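Local coordinates for protein putative mandelate racemase (Bordetella bronchiseptica, PDB 3OZY) that is of unknown function but belongs to the enolase superfamily, binds magnesium, and may act on a sugar acid resembling m-xylarate, at residues L13-P18 and T333-M338; H209-M214 and R239-Q244; N307-V312 and T339-Y344. All blocks are in the same frame, centred on the assembly; numbering follows the deposited sequence.

Interaction 1. Residues L13-P18 and T333-M338; sequences LSTPIP and THNDLM
Pro18 lays its ring methylene on the imidazole of His334: CD sits 3.5 Å from the ring centroid and only 9° off the normal, a CH-pi contact over one face. Proline suits the place because its CD, bonded to nitrogen, is a slightly polarised C-H donor held rigidly by the pyrrolidine. The imidazole is put there by a side chain that leaves the backbone with CG anti to N (chi1 -176°), reaching across to the Pro16-Pro18 backbone. Its edge is used as well, since a water lying in the ring plane is 2.8 Å from His334 NE2. The same water donates to Pro16 O and to Asp336 OD2, tying imidazole, carbonyl and carboxylate together. A second water accepts from Asp336 N and donates to Pro16 O and Thr15 OG1, so that Pro16 O receives two water bonds and the two backbones, running nearly antiparallel, are joined here through solvent. Farther along, Thr15 presents its carbon side: CB lies 3.8 Å from Asp336 CB, and CG2 lies 3.7 Å from Leu337 CD2. With chi1 at 64°, Thr15 sends OG1 toward the second water and Arg33 O, while CG2 is left for leucine; a beta-branched residue serves both needs. Asn335 OD1 accepts from Leu337 N at 2.9 Å, closing an Asx turn that shapes the loop, and its ND2 hydrogen-bonds to Asp331 OD2 and Asn307 O. This joins the first strand of the N-terminal capping domain to a loop following a barrel strand, the two-domain interface characteristic of the enolase superfamily.

Interaction 2. Residues H209-M214 and R239-Q244; sequences HDALAM and RILRAQ
Leu212 and Leu241 meet through their delta methyls, the CD2 atoms lying 3.8 Å apart as the two side chains pass at a slant. This apolar contact is the middle of a small patch, and the CA atoms of the pair, 6.5 Å apart, are the nearest across the two segments. Ala211 contributes a short side chain: its CB lies 4.0 Å from Leu241 CD2, and the absence of any longer group lets the leucine settle against the backbone of the helix, close to Leu212 N. Ile240 reaches Leu212 CD2 with its CG2 at 4.2 Å. Leu212 CD2 is thus shared by three partners, for which a branched, flexible leucine is well suited. Both leucines carry CG anti to the carbonyl carbon (chi1 -76° in Leu212, -65° in Leu241), and in each the branch brings the methyls toward the other helix.

The third partner is Gln244, at the exposed end of the patch. CG comes nearest, 3.7 Å from Leu212 CD2, and the folded amide lies beside the same methyl, the two side chains meeting nearly at right angles. The polar contribution stays within one segment. Gln244 bends at chi2, folding the amide back so that NE2 donates to Ile240 O at 2.9 Å in an almost straight bond of 172°. That bond holds the amide in place with CG against Leu212.

Helices 208-220 and 235-242 are thereby packed as neighbours on the outer layer of the barrel, following strands 197-201 and 225-227; Leu241 also touches Ile250 of strand 249-252 and Pro229, and Ala211 rests on Leu230.

Interaction 3. Residues N307-V312 and T339-Y344; sequences NDIITV and TRLASY
Ile309 packs its whole side chain against the loop 339-344. From CB the chain divides. Ile309 CG2 occupies the position between the backbone N and the carbonyl carbon and meets Ala342 CB at 3.9 Å and Leu341 CD2 at 4.1 Å. Ile309 CG1, anti to N (chi1 -162°), goes the other way and lies 3.7 Å from Tyr344 O. At the tip, Ile309 CD1 lies 3.8 Å from Tyr344 O and 4.0 Å from Tyr344 CD2, oblique to the ring. A beta-branched residue suits this position because its two arms serve separate parts of the loop. Leu341 CD2 goes on to touch Ile310 CG1 at 4.2 Å, and Ala342 is small enough to let the chain come close. The tyrosine ring provides apolar carbons here, while its hydroxyl is hydrogen-bonded to Gln354 O.

Asp308 caps the N-terminus of the helix: its OD1 accepts from Thr311 N at 2.9 Å and more weakly from Ile310 N; its OD2 accepts from Asn307 ND2. A capped first turn of helix 309-321, packed on the loop that follows strand 328-331, belongs to the closing part of the enolase-type beta-alpha barrel.

Overall arrangement
Interactions 1 and 3 are neighbours, with centres 11 Å apart, and both use the loop after strand 328-331: residues 333-338 meet the N-terminal strand, residues 339-344 the start of helix 309-321. They touch through Asn335 ND2 to Asn307 O and Leu337 O to Ile309 N, both probable hydrogen bonds. Interaction 2 lies about 35 Å from interaction 1 between centres, on the opposite side of the chain's centre from interaction 3, and joins two barrel helices. Chemistry follows place: interaction 3 is buried and apolar around a capped helix; interaction 1, partly buried between domains, adds bridging waters; interaction 2, partly exposed, pairs leucines beside a folded glutamine.

Interaction 1. Residues L13-P18 and T333-M338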
# COMPACT_ATOMS: atom_id res chain seq x y z
N LEU A 13 11.89 13.76 12.88
CA LEU A 13 13.27 13.89 13.31
C LEU A 13 14.25 13.48 12.22
O LEU A 13 14.00 12.54 11.46
CB LEU A 13 13.52 13.02 14.55
CG LEU A 13 12.61 13.22 15.75
CD1 LEU A 13 13.02 12.29 16.89
CD2 LEU A 13 12.66 14.67 16.21
N SER A 14 15.37 14.19 12.14
CA SER A 14 16.43 13.83 11.20
C SER A 14 17.78 13.89 11.89
O SER A 14 18.05 14.80 12.68
CB SER A 14 16.40 14.74 9.97
OG SER A 14 17.26 14.24 8.96
N THR A 15 18.63 12.91 11.59
CA THR A 15 20.00 12.89 12.11
C THR A 15 20.97 12.65 10.95
O THR A 15 20.67 11.89 10.03
CB THR A 15 20.20 11.81 13.20
OG1 THR A 15 20.01 10.50 12.63
CG2 THR A 15 19.22 12.00 14.34
N PRO A 16 22.13 13.31 10.99
CA PRO A 16 23.04 13.25 9.84
C PRO A 16 23.90 11.99 9.81
O PRO A 16 24.00 11.27 10.81
CB PRO A 16 23.91 14.50 10.02
CG PRO A 16 23.92 14.73 11.49
CD PRO A 16 22.57 14.29 12.00
N ILE A 17 24.49 11.73 8.66
CA ILE A 17 25.42 10.62 8.49
C ILE A 17 26.68 11.18 7.84
O ILE A 17 26.59 11.81 6.79
CB ILE A 17 24.85 9.52 7.55
CG1 ILE A 17 23.48 9.01 8.02
CG2 ILE A 17 25.85 8.35 7.45
CD1 ILE A 17 22.80 8.06 7.00
N PRO A 18 27.86 10.97 8.46
CA PRO A 18 29.08 11.43 7.78
C PRO A 18 29.16 10.82 6.39
O PRO A 18 28.81 9.65 6.22
CB PRO A 18 30.20 10.88 8.68
CG PRO A 18 29.57 10.82 10.04
CD PRO A 18 28.14 10.39 9.78
N THR A 333 25.03 0.22 11.70
CA THR A 333 25.49 1.33 10.86
C THR A 333 25.43 2.64 11.65
O THR A 333 24.88 2.68 12.76
CB THR A 333 24.66 1.45 9.55
OG1 THR A 333 23.35 1.94 9.84
CG2 THR A 333 24.55 0.10 8.86
N HIS A 334 25.98 3.71 11.09
CA HIS A 334 25.95 4.99 11.79
C HIS A 334 24.52 5.51 11.92
O HIS A 334 23.88 5.82 10.92
CB HIS A 334 26.79 6.02 11.05
CG HIS A 334 26.87 7.33 11.77
ND1 HIS A 334 27.97 7.71 12.50
CD2 HIS A 334 25.95 8.31 11.92
CE1 HIS A 334 27.73 8.89 13.05
NE2 HIS A 334 26.52 9.28 12.71
N ASN A 335 24.04 5.64 13.15
CA ASN A 335 22.65 6.00 13.37
C ASN A 335 22.43 6.56 14.76
O ASN A 335 22.33 5.82 15.73
CB ASN A 335 21.77 4.76 13.15
CG ASN A 335 20.30 5.08 13.18
OD1 ASN A 335 19.89 6.20 13.50
ND2 ASN A 335 19.47 4.08 12.84
N ASP A 336 22.34 7.89 14.85
CA ASP A 336 22.11 8.53 16.14
C ASP A 336 20.79 8.11 16.78
O ASP A 336 20.64 8.19 18.00
CB ASP A 336 22.13 10.06 16.01
CG ASP A 336 23.50 10.61 15.66
OD1 ASP A 336 24.52 9.91 15.91
OD2 ASP A 336 23.53 11.75 15.15
N LEU A 337 19.84 7.66 15.97
CA LEU A 337 18.57 7.19 16.52
C LEU A 337 18.70 5.85 17.25
O LEU A 337 17.78 5.44 17.96
CB LEU A 337 17.50 7.12 15.43
CG LEU A 337 17.26 8.44 14.68
CD1 LEU A 337 16.32 8.19 13.52
CD2 LEU A 337 16.74 9.54 15.61
N MET A 338 19.84 5.19 17.08
CA MET A 338 20.14 3.95 17.80
C MET A 338 20.94 4.18 19.08
O MET A 338 21.08 3.27 19.90
CB MET A 338 20.94 2.99 16.91
CG MET A 338 20.11 2.30 15.84
SD MET A 338 18.88 1.16 16.51
CE MET A 338 19.96 -0.11 17.17
O HOH W 1 22.48 9.36 12.37
O HOH W 2 25.25 11.73 13.21

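Interaction 2. Residues H209-M214 and R239-Q244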
# COMPACT_ATOMS: atom_id res chain seq x y z
N HIS A 209 16.23 -16.14 -12.19
CA HIS A 209 17.35 -16.97 -12.61
C HIS A 209 18.65 -16.60 -11.91
O HIS A 209 19.38 -17.49 -11.47
CB HIS A 209 17.45 -16.98 -14.13
CG HIS A 209 16.22 -17.54 -14.75
ND1 HIS A 209 15.15 -16.74 -15.10
CD2 HIS A 209 15.82 -18.82 -14.95
CE1 HIS A 209 14.16 -17.51 -15.54
NE2 HIS A 209 14.55 -18.77 -15.45
N ASP A 210 18.90 -15.31 -11.77
CA ASP A 210 20.06 -14.87 -11.00
C ASP A 210 19.91 -15.27 -9.53
O ASP A 210 20.89 -15.59 -8.87
CB ASP A 210 20.27 -13.36 -11.11
CG ASP A 210 20.82 -12.93 -12.47
OD1 ASP A 210 21.44 -13.76 -13.16
OD2 ASP A 210 20.64 -11.75 -12.84
N ALA A 211 18.69 -15.24 -9.00
CA ALA A 211 18.47 -15.67 -7.62
C ALA A 211 18.73 -17.17 -7.45
O ALA A 211 19.31 -17.59 -6.45
CB ALA A 211 17.06 -15.30 -7.15
N LEU A 212 18.32 -17.98 -8.43
CA LEU A 212 18.63 -19.40 -8.39
C LEU A 212 20.13 -19.65 -8.43
O LEU A 212 20.65 -20.51 -7.71
CB LEU A 212 17.93 -20.13 -9.55
CG LEU A 212 16.43 -20.36 -9.37
CD1 LEU A 212 15.77 -20.62 -10.73
CD2 LEU A 212 16.17 -21.51 -8.40
N ALA A 213 20.84 -18.89 -9.26
CA ALA A 213 22.30 -19.03 -9.34
C ALA A 213 22.91 -18.63 -8.00
O ALA A 213 23.81 -19.31 -7.49
CB ALA A 213 22.85 -18.18 -10.46
N MET A 214 22.43 -17.54 -7.42
CA MET A 214 23.00 -17.12 -6.15
C MET A 214 22.69 -18.12 -5.04
O MET A 214 23.56 -18.42 -4.21
CB MET A 214 22.54 -15.72 -5.77
CG MET A 214 23.23 -15.23 -4.52
SD MET A 214 22.91 -13.51 -4.14
CE MET A 214 23.85 -12.68 -5.42
N ARG A 239 8.47 -19.24 -4.12
CA ARG A 239 8.17 -20.66 -4.06
C ARG A 239 9.21 -21.47 -4.84
O ARG A 239 9.68 -22.50 -4.36
CB ARG A 239 6.77 -20.98 -4.59
CG ARG A 239 6.39 -22.46 -4.41
CD ARG A 239 5.20 -22.87 -5.27
NE ARG A 239 5.53 -22.87 -6.69
CZ ARG A 239 6.32 -23.76 -7.28
NH1 ARG A 239 6.86 -24.76 -6.58
NH2 ARG A 239 6.57 -23.67 -8.58
N ILE A 240 9.58 -20.98 -6.02
CA ILE A 240 10.58 -21.67 -6.83
C ILE A 240 11.90 -21.80 -6.07
O ILE A 240 12.53 -22.86 -6.08
CB ILE A 240 10.77 -20.94 -8.17
CG1 ILE A 240 9.50 -21.10 -9.02
CG2 ILE A 240 11.99 -21.49 -8.92
CD1 ILE A 240 9.42 -20.20 -10.23
N LEU A 241 12.32 -20.73 -5.40
CA LEU A 241 13.56 -20.78 -4.62
C LEU A 241 13.46 -21.79 -3.48
O LEU A 241 14.35 -22.60 -3.26
CB LEU A 241 13.92 -19.40 -4.07
CG LEU A 241 14.27 -18.35 -5.12
CD1 LEU A 241 14.41 -16.97 -4.46
CD2 LEU A 241 15.55 -18.74 -5.84
N ARG A 242 12.35 -21.74 -2.75
CA ARG A 242 12.14 -22.64 -1.64
C ARG A 242 12.05 -24.10 -2.11
O ARG A 242 12.52 -25.01 -1.42
CB ARG A 242 10.90 -22.21 -0.88
CG ARG A 242 10.69 -22.93 0.39
CD ARG A 242 9.70 -22.19 1.25
NE ARG A 242 9.41 -23.02 2.39
CZ ARG A 242 8.46 -23.95 2.41
NH1 ARG A 242 7.69 -24.14 1.35
NH2 ARG A 242 8.28 -24.69 3.50
N ALA A 243 11.46 -24.32 -3.28
CA ALA A 243 11.30 -25.66 -3.84
C ALA A 243 12.63 -26.33 -4.17
O ALA A 243 12.66 -27.53 -4.45
CB ALA A 243 10.41 -25.60 -5.08
N GLN A 244 13.73 -25.58 -4.14
CA GLN A 244 15.02 -26.21 -4.40
C GLN A 244 15.46 -27.08 -3.23
O GLN A 244 16.39 -27.88 -3.37
CB GLN A 244 16.09 -25.16 -4.74
CG GLN A 244 15.71 -24.28 -5.94
CD GLN A 244 15.23 -25.09 -7.14
OE1 GLN A 244 15.96 -25.94 -7.65
NE2 GLN A 244 14.01 -24.82 -7.59

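Interaction 3. Residues N307-V312 and T339-Y344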
# COMPACT_ATOMS: atom_id res chain seq x y z
N ASN A 307 15.40 0.70 11.79
CA ASN A 307 15.19 2.14 11.57
C ASN A 307 15.67 2.97 12.75
O ASN A 307 16.39 3.95 12.57
CB ASN A 307 13.74 2.51 11.26
CG ASN A 307 13.63 3.92 10.69
OD1 ASN A 307 14.01 4.16 9.55
ND2 ASN A 307 13.16 4.86 11.51
N ASP A 308 15.24 2.61 13.96
CA ASP A 308 15.59 3.40 15.14
C ASP A 308 15.45 2.53 16.39
O ASP A 308 15.01 1.39 16.31
CB ASP A 308 14.71 4.65 15.22
CG ASP A 308 13.23 4.30 15.27
OD1 ASP A 308 12.80 3.74 16.30
OD2 ASP A 308 12.51 4.58 14.29
N ILE A 309 15.82 3.06 17.55
CA ILE A 309 15.84 2.24 18.75
C ILE A 309 14.43 1.85 19.21
O ILE A 309 14.25 0.85 19.90
CB ILE A 309 16.62 2.92 19.89
CG1 ILE A 309 17.02 1.90 20.97
CG2 ILE A 309 15.82 4.07 20.49
CD1 ILE A 309 18.02 0.87 20.50
N ILE A 310 13.43 2.63 18.83
CA ILE A 310 12.05 2.28 19.17
C ILE A 310 11.58 1.10 18.35
O ILE A 310 10.98 0.16 18.88
CB ILE A 310 11.10 3.47 19.00
CG1 ILE A 310 11.55 4.62 19.90
CG2 ILE A 310 9.65 3.04 19.29
CD1 ILE A 310 10.55 5.74 20.00
N THR A 311 11.88 1.10 17.05
CA THR A 311 11.49 -0.06 16.25
C THR A 311 12.22 -1.31 16.72
O THR A 311 11.66 -2.40 16.74
CB THR A 311 11.65 0.18 14.71
OG1 THR A 311 13.03 0.31 14.34
CG2 THR A 311 10.92 1.43 14.26
N VAL A 312 13.48 -1.15 17.10
CA VAL A 312 14.23 -2.25 17.68
C VAL A 312 13.59 -2.75 18.98
O VAL A 312 13.30 -3.94 19.13
CB VAL A 312 15.71 -1.85 17.89
CG1 VAL A 312 16.44 -2.86 18.79
CG2 VAL A 312 16.39 -1.73 16.54
N THR A 339 21.48 5.38 19.24
CA THR A 339 22.40 5.62 20.36
C THR A 339 21.97 6.74 21.29
O THR A 339 22.19 6.67 22.49
CB THR A 339 23.83 5.95 19.86
OG1 THR A 339 23.77 7.10 19.00
CG2 THR A 339 24.43 4.78 19.10
N ARG A 340 21.35 7.78 20.74
CA ARG A 340 21.14 9.02 21.50
C ARG A 340 19.68 9.38 21.76
O ARG A 340 19.39 10.33 22.51
CB ARG A 340 21.86 10.18 20.82
CG ARG A 340 23.37 10.08 20.90
CD ARG A 340 24.07 11.04 19.94
NE ARG A 340 23.71 12.43 20.20
CZ ARG A 340 23.97 13.44 19.37
NH1 ARG A 340 24.59 13.21 18.22
NH2 ARG A 340 23.60 14.67 19.69
N LEU A 341 18.75 8.65 21.16
CA LEU A 341 17.33 8.94 21.35
C LEU A 341 16.83 8.48 22.71
O LEU A 341 16.01 9.16 23.34
CB LEU A 341 16.50 8.29 20.25
CG LEU A 341 14.99 8.47 20.35
CD1 LEU A 341 14.62 9.95 20.30
CD2 LEU A 341 14.28 7.70 19.25
N ALA A 342 17.31 7.33 23.16
CA ALA A 342 16.79 6.73 24.39
C ALA A 342 17.88 6.09 25.24
O ALA A 342 18.99 5.86 24.78
CB ALA A 342 15.72 5.70 24.06
N SER A 343 17.52 5.78 26.48
CA SER A 343 18.45 5.24 27.46
C SER A 343 18.82 3.78 27.24
O SER A 343 19.73 3.26 27.89
CB SER A 343 17.86 5.41 28.86
OG SER A 343 16.56 4.83 28.94
N TYR A 344 18.13 3.11 26.32
CA TYR A 344 18.40 1.70 26.04
C TYR A 344 19.45 1.53 24.95
O TYR A 344 19.28 2.04 23.84
CB TYR A 344 17.11 0.97 25.65
CG TYR A 344 17.32 -0.47 25.27
CD1 TYR A 344 17.68 -1.42 26.23
CD2 TYR A 344 17.17 -0.89 23.96
CE1 TYR A 344 17.88 -2.74 25.88
CE2 TYR A 344 17.36 -2.21 23.61
CZ TYR A 344 17.72 -3.13 24.56
OH TYR A 344 17.91 -4.44 24.20